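Local coordinates for arylesterase (Agrobacterium tumefaciens, PDB 3DCI), which probably hydrolyses ester bonds as a member of the SGNH (GDSL-like) hydrolase family, and binds a zinc ion, at residues T25-G30 with V94-H99; P157-P162 with A200-V205. All coordinates share one frame; numbering follows the deposited sequence.

Interaction 1: residues T25-G30 with V94-H99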
ATOM      1  N   THR A  25      21.942  23.827  -6.087  1.00 32.70           N
ATOM      2  CA  THR A  25      21.708  22.397  -6.115  1.00 32.11           C
ATOM      3  C   THR A  25      20.466  22.073  -6.952  1.00 29.57           C
ATOM      4  O   THR A  25      19.445  22.753  -6.864  1.00 28.23           O
ATOM      5  CB  THR A  25      21.545  21.828  -4.715  1.00 32.10           C
ATOM      6  OG1 THR A  25      20.445  22.487  -4.065  1.00 33.54           O
ATOM      7  CG2 THR A  25      22.859  21.993  -3.907  1.00 32.81           C
ATOM      8  N   VAL A  26      20.585  20.999  -7.724  1.00 27.46           N
ATOM      9  CA  VAL A  26      19.643  20.633  -8.737  1.00 26.21           C
ATOM     10  C   VAL A  26      19.325  19.169  -8.605  1.00 26.02           C
ATOM     11  O   VAL A  26      20.226  18.352  -8.496  1.00 25.04           O
ATOM     12  CB  VAL A  26      20.225  20.895 -10.150  1.00 26.50           C
ATOM     13  CG1 VAL A  26      19.267  20.431 -11.246  1.00 24.18           C
ATOM     14  CG2 VAL A  26      20.555  22.390 -10.321  1.00 25.48           C
ATOM     15  N   LEU A  27      18.038  18.847  -8.587  1.00 25.88           N
ATOM     16  CA  LEU A  27      17.594  17.457  -8.639  1.00 25.80           C
ATOM     17  C   LEU A  27      17.224  17.107 -10.072  1.00 26.22           C
ATOM     18  O   LEU A  27      16.418  17.791 -10.701  1.00 28.49           O
ATOM     19  CB  LEU A  27      16.411  17.232  -7.694  1.00 24.85           C
ATOM     20  CG  LEU A  27      15.708  15.875  -7.753  1.00 25.80           C
ATOM     21  CD1 LEU A  27      16.663  14.753  -7.317  1.00 26.14           C
ATOM     22  CD2 LEU A  27      14.438  15.905  -6.887  1.00 24.85           C
ATOM     23  N   ALA A  28      17.841  16.056 -10.591  1.00 26.83           N
ATOM     24  CA  ALA A  28      17.585  15.550 -11.943  1.00 26.82           C
ATOM     25  C   ALA A  28      16.785  14.263 -11.839  1.00 26.17           C
ATOM     26  O   ALA A  28      17.343  13.174 -11.670  1.00 28.68           O
ATOM     27  CB  ALA A  28      18.882  15.314 -12.692  1.00 24.57           C
ATOM     28  N   PHE A  29      15.476  14.389 -12.001  1.00 26.01           N
ATOM     29  CA  PHE A  29      14.529  13.330 -11.684  1.00 25.86           C
ATOM     30  C   PHE A  29      13.920  12.748 -12.956  1.00 25.78           C
ATOM     31  O   PHE A  29      13.282  13.456 -13.730  1.00 25.58           O
ATOM     32  CB  PHE A  29      13.426  13.922 -10.765  1.00 25.78           C
ATOM     33  CG  PHE A  29      12.555  12.874 -10.103  1.00 25.70           C
ATOM     34  CD1 PHE A  29      13.038  12.129  -9.019  1.00 25.75           C
ATOM     35  CD2 PHE A  29      11.252  12.654 -10.531  1.00 24.78           C
ATOM     36  CE1 PHE A  29      12.279  11.167  -8.412  1.00 24.30           C
ATOM     37  CE2 PHE A  29      10.454  11.702  -9.914  1.00 25.94           C
ATOM     38  CZ  PHE A  29      10.961  10.945  -8.854  1.00 27.18           C
ATOM     39  N   GLY A  30      14.096  11.449 -13.179  1.00 25.39           N
ATOM     40  CA  GLY A  30      13.612  10.847 -14.411  1.00 25.91           C
ATOM     41  C   GLY A  30      13.551   9.347 -14.398  1.00 25.69           C
ATOM     42  O   GLY A  30      13.535   8.730 -13.351  1.00 25.28           O
ATOM     43  N   VAL A  94      10.598  11.418  -1.552  1.00 25.47           N
ATOM     44  CA  VAL A  94      11.833  10.953  -0.900  1.00 25.23           C
ATOM     45  C   VAL A  94      13.064  11.729  -1.399  1.00 25.65           C
ATOM     46  O   VAL A  94      13.957  12.098  -0.613  1.00 24.46           O
ATOM     47  CB  VAL A  94      12.038   9.451  -1.166  1.00 25.97           C
ATOM     48  CG1 VAL A  94      13.461   8.959  -0.777  1.00 25.61           C
ATOM     49  CG2 VAL A  94      10.941   8.623  -0.470  1.00 23.45           C
ATOM     50  N   ALA A  95      13.117  11.940  -2.704  1.00 25.08           N
ATOM     51  CA  ALA A  95      14.182  12.718  -3.317  1.00 25.24           C
ATOM     52  C   ALA A  95      14.242  14.139  -2.776  1.00 24.57           C
ATOM     53  O   ALA A  95      15.346  14.692  -2.566  1.00 24.90           O
ATOM     54  CB  ALA A  95      14.038  12.732  -4.872  1.00 24.20           C
ATOM     55  N   LEU A  96      13.086  14.768  -2.657  1.00 24.30           N
ATOM     56  CA  LEU A  96      13.015  16.131  -2.111  1.00 24.82           C
ATOM     57  C   LEU A  96      13.519  16.149  -0.674  1.00 25.15           C
ATOM     58  O   LEU A  96      14.297  16.996  -0.315  1.00 24.69           O
ATOM     59  CB  LEU A  96      11.621  16.701  -2.195  1.00 24.22           C
ATOM     60  CG  LEU A  96      11.052  16.972  -3.598  1.00 23.95           C
ATOM     61  CD1 LEU A  96       9.575  17.320  -3.478  1.00 23.08           C
ATOM     62  CD2 LEU A  96      11.812  18.054  -4.345  1.00 21.84           C
ATOM     63  N   SER A  97      13.135  15.176   0.132  1.00 25.39           N
ATOM     64  CA  SER A  97      13.612  15.157   1.511  1.00 26.17           C
ATOM     65  C   SER A  97      15.122  14.863   1.605  1.00 26.10           C
ATOM     66  O   SER A  97      15.824  15.441   2.422  1.00 26.13           O
ATOM     67  CB  SER A  97      12.849  14.137   2.322  1.00 26.83           C
ATOM     68  OG  SER A  97      13.391  14.014   3.629  1.00 28.88           O
ATOM     69  N   CYS A  98      15.615  13.960   0.772  1.00 26.15           N
ATOM     70  CA  CYS A  98      17.013  13.577   0.835  1.00 26.11           C
ATOM     71  C   CYS A  98      17.937  14.723   0.412  1.00 25.53           C
ATOM     72  O   CYS A  98      19.073  14.824   0.889  1.00 24.25           O
ATOM     73  CB  CYS A  98      17.290  12.378  -0.051  1.00 25.88           C
ATOM     74  SG  CYS A  98      16.782  10.818   0.706  1.00 27.59           S
ATOM     75  N   HIS A  99      17.457  15.553  -0.500  1.00 25.53           N
ATOM     76  CA  HIS A  99      18.346  16.513  -1.151  1.00 26.05           C
ATOM     77  C   HIS A  99      18.014  17.966  -0.880  1.00 26.20           C
ATOM     78  O   HIS A  99      18.791  18.834  -1.225  1.00 25.86           O
ATOM     79  CB  HIS A  99      18.399  16.232  -2.647  1.00 26.21           C
ATOM     80  CG  HIS A  99      18.897  14.861  -2.960  1.00 26.59           C
ATOM     81  ND1 HIS A  99      20.170  14.449  -2.626  1.00 26.89           N
ATOM     82  CD2 HIS A  99      18.275  13.778  -3.486  1.00 27.23           C
ATOM     83  CE1 HIS A  99      20.318  13.179  -2.964  1.00 29.64           C
ATOM     84  NE2 HIS A  99      19.184  12.748  -3.482  1.00 29.35           N
TER

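Interaction 2: residues P157-P162 with A200-V205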
ATOM      1  N   PRO A 157      10.320  12.058 -28.455  1.00 29.34           N
ATOM      2  CA  PRO A 157       9.279  11.116 -28.836  1.00 29.79           C
ATOM      3  C   PRO A 157       9.806   9.766 -29.301  1.00 30.63           C
ATOM      4  O   PRO A 157      10.952   9.656 -29.769  1.00 31.90           O
ATOM      5  CB  PRO A 157       8.547  11.826 -29.978  1.00 30.09           C
ATOM      6  CG  PRO A 157       9.484  12.840 -30.476  1.00 30.57           C
ATOM      7  CD  PRO A 157      10.332  13.243 -29.320  1.00 29.84           C
ATOM      8  N   CYS A 158       8.958   8.748 -29.183  1.00 30.17           N
ATOM      9  CA  CYS A 158       9.258   7.430 -29.717  1.00 30.34           C
ATOM     10  C   CYS A 158       9.324   7.434 -31.253  1.00 30.38           C
ATOM     11  O   CYS A 158       8.749   8.294 -31.919  1.00 29.85           O
ATOM     12  CB  CYS A 158       8.214   6.416 -29.232  1.00 30.18           C
ATOM     13  SG  CYS A 158       8.266   6.245 -27.429  1.00 33.06           S
ATOM     14  N   VAL A 159      10.042   6.461 -31.797  1.00 30.43           N
ATOM     15  CA  VAL A 159      10.134   6.296 -33.234  1.00 30.74           C
ATOM     16  C   VAL A 159       9.917   4.831 -33.542  1.00 31.26           C
ATOM     17  O   VAL A 159       9.784   4.028 -32.629  1.00 31.17           O
ATOM     18  CB  VAL A 159      11.493   6.796 -33.788  1.00 30.75           C
ATOM     19  CG1 VAL A 159      11.635   8.319 -33.564  1.00 30.06           C
ATOM     20  CG2 VAL A 159      12.644   6.023 -33.190  1.00 29.07           C
ATOM     21  N   ALA A 160       9.843   4.498 -34.824  1.00 32.40           N
ATOM     22  CA  ALA A 160       9.680   3.117 -35.234  1.00 32.85           C
ATOM     23  C   ALA A 160      10.864   2.320 -34.710  1.00 33.95           C
ATOM     24  O   ALA A 160      12.021   2.625 -35.023  1.00 34.13           O
ATOM     25  CB  ALA A 160       9.593   3.012 -36.749  1.00 32.62           C
ATOM     26  N   GLY A 161      10.571   1.329 -33.865  1.00 35.04           N
ATOM     27  CA  GLY A 161      11.522   0.286 -33.525  1.00 36.18           C
ATOM     28  C   GLY A 161      11.625  -0.699 -34.678  1.00 37.06           C
ATOM     29  O   GLY A 161      10.992  -0.507 -35.730  1.00 36.65           O
ATOM     30  N   PRO A 162      12.419  -1.766 -34.491  1.00 38.18           N
ATOM     31  CA  PRO A 162      12.664  -2.762 -35.554  1.00 38.70           C
ATOM     32  C   PRO A 162      11.396  -3.347 -36.208  1.00 39.34           C
ATOM     33  O   PRO A 162      11.344  -3.500 -37.449  1.00 39.97           O
ATOM     34  CB  PRO A 162      13.448  -3.862 -34.824  1.00 39.10           C
ATOM     35  CG  PRO A 162      14.102  -3.162 -33.677  1.00 39.05           C
ATOM     36  CD  PRO A 162      13.155  -2.079 -33.251  1.00 38.46           C
ATOM     37  N   ALA A 200      17.379  15.855 -29.380  1.00 29.58           N
ATOM     38  CA  ALA A 200      17.724  14.439 -29.304  1.00 29.68           C
ATOM     39  C   ALA A 200      16.600  13.637 -29.892  1.00 29.94           C
ATOM     40  O   ALA A 200      15.433  14.024 -29.761  1.00 29.77           O
ATOM     41  CB  ALA A 200      17.929  14.015 -27.847  1.00 30.01           C
ATOM     42  N   SER A 201      16.952  12.522 -30.529  1.00 30.27           N
ATOM     43  CA  SER A 201      15.954  11.579 -31.066  1.00 30.45           C
ATOM     44  C   SER A 201      16.103  10.194 -30.448  1.00 30.00           C
ATOM     45  O   SER A 201      17.215   9.742 -30.204  1.00 30.29           O
ATOM     46  CB  SER A 201      16.078  11.467 -32.593  1.00 30.49           C
ATOM     47  OG  SER A 201      15.785  12.708 -33.223  1.00 33.24           O
ATOM     48  N   ALA A 202      14.971   9.526 -30.223  1.00 29.70           N
ATOM     49  CA  ALA A 202      14.957   8.116 -29.828  1.00 29.65           C
ATOM     50  C   ALA A 202      15.783   7.249 -30.780  1.00 28.99           C
ATOM     51  O   ALA A 202      15.878   7.530 -31.974  1.00 28.96           O
ATOM     52  CB  ALA A 202      13.527   7.601 -29.790  1.00 29.38           C
ATOM     53  N   SER A 203      16.389   6.197 -30.249  1.00 28.54           N
ATOM     54  CA  SER A 203      17.143   5.250 -31.091  1.00 28.77           C
ATOM     55  C   SER A 203      16.196   4.317 -31.864  1.00 28.72           C
ATOM     56  O   SER A 203      15.203   3.849 -31.309  1.00 28.48           O
ATOM     57  CB  SER A 203      18.065   4.405 -30.217  1.00 28.86           C
ATOM     58  OG  SER A 203      18.779   3.469 -30.985  1.00 25.85           O
ATOM     59  N   PRO A 204      16.504   4.021 -33.138  1.00 29.04           N
ATOM     60  CA  PRO A 204      15.710   3.004 -33.834  1.00 29.31           C
ATOM     61  C   PRO A 204      15.997   1.558 -33.394  1.00 29.64           C
ATOM     62  O   PRO A 204      15.280   0.649 -33.814  1.00 29.77           O
ATOM     63  CB  PRO A 204      16.103   3.202 -35.293  1.00 29.68           C
ATOM     64  CG  PRO A 204      17.482   3.783 -35.233  1.00 30.14           C
ATOM     65  CD  PRO A 204      17.544   4.605 -33.996  1.00 28.64           C
ATOM     66  N   VAL A 205      17.038   1.345 -32.583  1.00 29.23           N
ATOM     67  CA  VAL A 205      17.321   0.025 -32.018  1.00 29.18           C
ATOM     68  C   VAL A 205      16.112  -0.505 -31.225  1.00 28.95           C
ATOM     69  O   VAL A 205      15.782  -1.682 -31.301  1.00 28.54           O
ATOM     70  CB  VAL A 205      18.600   0.055 -31.127  1.00 29.26           C
ATOM     71  CG1 VAL A 205      18.695  -1.180 -30.260  1.00 29.56           C
ATOM     72  CG2 VAL A 205      19.850   0.159 -31.995  1.00 29.35           C
TER
HETATM   73  O   HOH W   1      12.602  11.221 -31.229  1.00 37.27           O

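Interaction 1: residues T25-G30 with V94-H99
Leu27 reaches from strand 24-30 to Ala95, Leu96 and His99 near the C-terminal end of helix 88-99, a helix-on-sheet contact of the three-layer alpha/beta/alpha fold of SGNH hydrolases. The short segments run nearly antiparallel, at 156°, with their axes 10.0 Å apart. Leu27 does most of the work. Its CB leaves the sheet toward the helix. CG lies anti to the backbone N (chi1 172°), beside the carbonyl carbon, and both methyls reach the helix from there. The fork closes on one small side chain: Leu27 CD2 lies 3.8 Å from Ala95 CB, and Leu27 CD1 is 4.1 Å from the same atom. The two methyls then part. Leu27 CD2 also meets Leu96 CD2 at 4.2 Å, tip to tip. Leu27 CD1 approaches the His99 ring obliquely, 4.3 Å from His99 CD2.

All the touching residues are buried, and the contact between the segments is apolar. The polar end of His99 is used elsewhere: NE2 is hydrogen-bonded to Glu68 on the neighbouring strand 63-69, and the ring stacks on His66. Glu68 of the second subunit adds a weak bond to NE2, so the helix end also lies at a subunit contact. Two residues along the strand, Phe29 also points toward the helix, and Phe29 CE1 lies 4.3 Å from Ala95 CB.

Interaction 2: residues P157-P162 with A200-V205
Two loops meet here beyond the C-terminal ends of the parallel strands, the side where SGNH hydrolases carry their active site. Residues 157-162 follow strand 149-154. Residues 200-205 follow strand 192-195 and lead toward Asp206 and His209, which with Ser32 fit a Ser-His-Asp triad, unconfirmed here. The touching parts run almost parallel, 11° apart, without forming strands.

Ala202 points its methyl at the other loop. Ala202 CB sits 3.3 Å from Pro157 O and 3.9 Å from Val159 CG2. The same carbonyl is tied to Ala202 by water: a single molecule donates to Pro157 O at 2.7 Å and accepts from Ala202 N at 3.1 Å. Val159 places CG2 between its backbone N and carbonyl carbon (chi1 -64° for CG1). Val159 CG2 lies against the second loop, 3.8 Å from both Ala202 O and Ser203 O. Farther on, the Pro162 ring carbons approach two carbonyls, with Pro162 CG 3.3 Å from Val205 O and Pro162 CD 3.5 Å from Pro204 O.

Ser203 turns away from the contact. Ser203 OG accepts from Val205 N at 3.2 Å, which makes an ST turn. Just beyond, Val159 and Gly207 share a backbone hydrogen bond. Most of the close direct contacts set carbon atoms against backbone oxygens. Between these two segments the polar link is the bridging water, which joins a carbonyl to an amide too far apart to bond directly.

Overall arrangement
Interaction 1 comes first along the chain and closes before interaction 2 opens. Their centres are 28 Å apart, on opposite sides of the chain's centre, and their nearest atoms are about 14 Å apart. Both belong to the same SGNH alpha/beta fold. Interaction 1 is in the buried layer between strand 24-30 and helix 88-99. Interaction 2 is partly buried and joins loops that follow strands 149-154 and 192-195 of the same parallel sheet. The sheet is thus their common frame: one contact packs a helix on it, the other ties loops beyond its strands, near the residues that fit a Ser-His-Asp triad. Neither includes the zinc ligands His192 and Asp228.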